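Molybdate-binding protein MolA (PDB 3PSH) binds molybdate and tungstate in the periplasm and delivers molybdate to the MolBC transporter for low-affinity import into the cell. Local coordinates at residues P85-V90 against P108-S113. Numbering follows the deposited sequence.
Sequences PDVVFV and PVVAIS
Val-88, Phe-89 and Val-90 pair with Val-109, Val-110 and Ala-111 as the two parallel strands of a beta-alpha-beta unit, joined through helix 96-103. Four backbone hydrogen bonds make the ladder. Val-88 gives its N-H to Pro-108 O, and Val-88 O receives Val-110 N at 2.8 Å. Val-90 N then reaches Val-110 O, and Val-90 O closes the run by taking Ile-112 N at 2.9 Å. The same carbonyl oxygens also take CA-H...O contacts, the shortest from Phe-89 CA to Val-110 O at 3.1 Å.

Phe-89, Val-110 and Ile-112 share one face. The phenyl ring lies alongside both aliphatic neighbours and points the same way. Ile-112 CG1 meets the ring edge at Phe-89 CD1 (3.9 Å), and Val-110 CG1 sits as far from Phe-89 CE1. The other branch of Val-110, CG2, touches Val-87 CG2 at 3.7 Å. Helix 132-151 covers this face, and its Phe-151 ring meets that of Phe-89 with the planes about 20° apart.

On the opposite face Val-90 crosses Val-109 at about a right angle. The chi1 of Val-90 (-60°) sets its CG2 between the backbone N and carbonyl carbon, from where it packs against Val-109 CG1 at 3.5 Å. Ala-111 CB lies 4.0 Å from Val-90 CG2. Met-98 and Ile-102 of the connecting helix cover this side.

Strand 87-91 bonds on its other side to strand 21-24. Strand 109-112 is the outermost strand of this four-stranded parallel sheet, and Ala-111 bonds beyond it to Asp-6 and Gln-7. The side chain of Ile-112 lies about 10 Å from the bound molybdate. Strand order 2-1-3-4, with helices on both faces, is typical of the Rossmann-like lobes of the Fe/B12 class of periplasmic binding proteins.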
ATOM      1  N   PRO A  85       1.520 -13.077  22.493  1.00 14.30           N
ATOM      2  CA  PRO A  85       2.195 -12.983  21.152  1.00 13.39           C
ATOM      3  C   PRO A  85       3.643 -13.388  21.184  1.00 13.94           C
ATOM      4  O   PRO A  85       4.315 -13.313  22.261  1.00 15.30           O
ATOM      5  CB  PRO A  85       2.096 -11.527  20.804  1.00 16.23           C
ATOM      6  CG  PRO A  85       1.771 -10.819  22.089  1.00 17.92           C
ATOM      7  CD  PRO A  85       1.310 -11.771  23.120  1.00 15.17           C
ATOM      8  N   ASP A  86       4.135 -13.856  20.053  1.00 11.26           N
ATOM      9  CA  ASP A  86       5.586 -14.103  19.956  1.00 13.82           C
ATOM     10  C   ASP A  86       6.357 -13.043  19.138  1.00 12.97           C
ATOM     11  O   ASP A  86       7.596 -12.989  19.170  1.00 16.55           O
ATOM     12  CB  ASP A  86       5.871 -15.544  19.489  1.00 13.45           C
ATOM     13  CG  ASP A  86       5.062 -16.000  18.258  1.00 14.65           C
ATOM     14  OD1 ASP A  86       4.389 -15.162  17.584  1.00 13.82           O
ATOM     15  OD2 ASP A  86       5.011 -17.243  17.931  1.00 16.62           O
ATOM     16  N   VAL A  87       5.598 -12.176  18.431  1.00 13.62           N
ATOM     17  CA  VAL A  87       6.197 -11.006  17.735  1.00 12.83           C
ATOM     18  C   VAL A  87       5.077 -10.020  17.445  1.00 12.00           C
ATOM     19  O   VAL A  87       3.965 -10.486  17.276  1.00 13.54           O
ATOM     20  CB  VAL A  87       6.871 -11.481  16.363  1.00 12.62           C
ATOM     21  CG1 VAL A  87       5.817 -12.093  15.378  1.00 12.73           C
ATOM     22  CG2 VAL A  87       7.801 -10.372  15.747  1.00 14.92           C
ATOM     23  N   VAL A  88       5.389  -8.723  17.331  1.00 10.95           N
ATOM     24  CA  VAL A  88       4.470  -7.631  16.887  1.00 11.53           C
ATOM     25  C   VAL A  88       5.176  -6.971  15.730  1.00 12.10           C
ATOM     26  O   VAL A  88       6.344  -6.512  15.884  1.00 12.50           O
ATOM     27  CB  VAL A  88       4.240  -6.602  17.992  1.00 12.49           C
ATOM     28  CG1 VAL A  88       3.264  -5.474  17.591  1.00 14.90           C
ATOM     29  CG2 VAL A  88       3.570  -7.376  19.237  1.00 11.15           C
ATOM     30  N   PHE A  89       4.452  -6.889  14.624  1.00 12.22           N
ATOM     31  CA  PHE A  89       4.880  -6.045  13.502  1.00 11.08           C
ATOM     32  C   PHE A  89       4.248  -4.704  13.698  1.00 13.37           C
ATOM     33  O   PHE A  89       3.089  -4.641  13.991  1.00 13.05           O
ATOM     34  CB  PHE A  89       4.347  -6.580  12.167  1.00  9.86           C
ATOM     35  CG  PHE A  89       5.033  -7.847  11.722  1.00 12.79           C
ATOM     36  CD1 PHE A  89       6.140  -7.792  10.809  1.00 14.53           C
ATOM     37  CD2 PHE A  89       4.558  -9.076  12.169  1.00 14.71           C
ATOM     38  CE1 PHE A  89       6.781  -9.038  10.400  1.00 12.36           C
ATOM     39  CE2 PHE A  89       5.174 -10.286  11.731  1.00 17.56           C
ATOM     40  CZ  PHE A  89       6.244 -10.219  10.810  1.00 14.10           C
ATOM     41  N   VAL A  90       5.081  -3.670  13.576  1.00 12.91           N
ATOM     42  CA  VAL A  90       4.554  -2.290  13.665  1.00 13.32           C
ATOM     43  C   VAL A  90       4.915  -1.565  12.372  1.00 13.14           C
ATOM     44  O   VAL A  90       5.894  -1.945  11.692  1.00 13.24           O
ATOM     45  CB  VAL A  90       5.109  -1.516  14.923  1.00 13.33           C
ATOM     46  CG1 VAL A  90       4.661  -2.324  16.199  1.00 13.02           C
ATOM     47  CG2 VAL A  90       6.648  -1.227  14.873  1.00 12.37           C
ATOM     48  N   PRO A 108       9.249  -9.175  21.039  1.00 15.58           N
ATOM     49  CA  PRO A 108      10.068  -8.647  19.897  1.00 14.38           C
ATOM     50  C   PRO A 108       9.124  -7.795  18.989  1.00 12.79           C
ATOM     51  O   PRO A 108       7.959  -8.128  18.781  1.00 11.87           O
ATOM     52  CB  PRO A 108      10.532  -9.943  19.135  1.00 13.43           C
ATOM     53  CG  PRO A 108      10.268 -11.040  20.152  1.00 18.01           C
ATOM     54  CD  PRO A 108       9.147 -10.641  21.007  1.00 13.94           C
ATOM     55  N   VAL A 109       9.702  -6.738  18.428  1.00 13.06           N
ATOM     56  CA  VAL A 109       8.981  -5.844  17.528  1.00 12.38           C
ATOM     57  C   VAL A 109       9.741  -5.758  16.179  1.00 11.02           C
ATOM     58  O   VAL A 109      10.972  -5.600  16.171  1.00 14.55           O
ATOM     59  CB  VAL A 109       9.056  -4.399  18.128  1.00 11.33           C
ATOM     60  CG1 VAL A 109       8.565  -3.283  17.041  1.00 12.06           C
ATOM     61  CG2 VAL A 109       8.174  -4.273  19.352  1.00 11.32           C
ATOM     62  N   VAL A 110       8.990  -5.841  15.082  1.00 10.91           N
ATOM     63  CA  VAL A 110       9.598  -5.802  13.773  1.00 10.59           C
ATOM     64  C   VAL A 110       8.857  -4.705  12.998  1.00 12.13           C
ATOM     65  O   VAL A 110       7.634  -4.787  12.810  1.00 13.44           O
ATOM     66  CB  VAL A 110       9.364  -7.096  13.000  1.00 12.19           C
ATOM     67  CG1 VAL A 110       9.943  -7.024  11.503  1.00 12.89           C
ATOM     68  CG2 VAL A 110      10.074  -8.226  13.715  1.00  9.88           C
ATOM     69  N   ALA A 111       9.623  -3.641  12.719  1.00 12.89           N
ATOM     70  CA  ALA A 111       9.081  -2.385  12.034  1.00 14.36           C
ATOM     71  C   ALA A 111       9.178  -2.563  10.525  1.00 15.04           C
ATOM     72  O   ALA A 111      10.258  -3.082   9.983  1.00 16.10           O
ATOM     73  CB  ALA A 111       9.898  -1.168  12.510  1.00 12.59           C
ATOM     74  N   ILE A 112       8.075  -2.283   9.844  1.00 12.32           N
ATOM     75  CA  ILE A 112       8.059  -2.474   8.397  1.00 11.85           C
ATOM     76  C   ILE A 112       7.733  -1.116   7.733  1.00 11.93           C
ATOM     77  O   ILE A 112       6.784  -0.451   8.080  1.00 13.86           O
ATOM     78  CB  ILE A 112       6.987  -3.486   8.014  1.00 11.63           C
ATOM     79  CG1 ILE A 112       7.348  -4.911   8.514  1.00 12.20           C
ATOM     80  CG2 ILE A 112       6.774  -3.510   6.404  1.00 13.89           C
ATOM     81  CD1 ILE A 112       8.608  -5.635   7.901  1.00 12.98           C
ATOM     82  N   SER A 113       8.580  -0.770   6.753  1.00 13.63           N
ATOM     83  CA  SER A 113       8.349   0.471   6.031  1.00 12.96           C
ATOM     84  C   SER A 113       8.075   0.168   4.557  1.00 12.38           C
ATOM     85  O   SER A 113       7.605   1.090   3.881  1.00 14.73           O
ATOM     86  CB  SER A 113       9.606   1.341   5.998  1.00 15.13           C
ATOM     87  OG  SER A 113      10.648   0.654   5.356  1.00 13.04           O
TER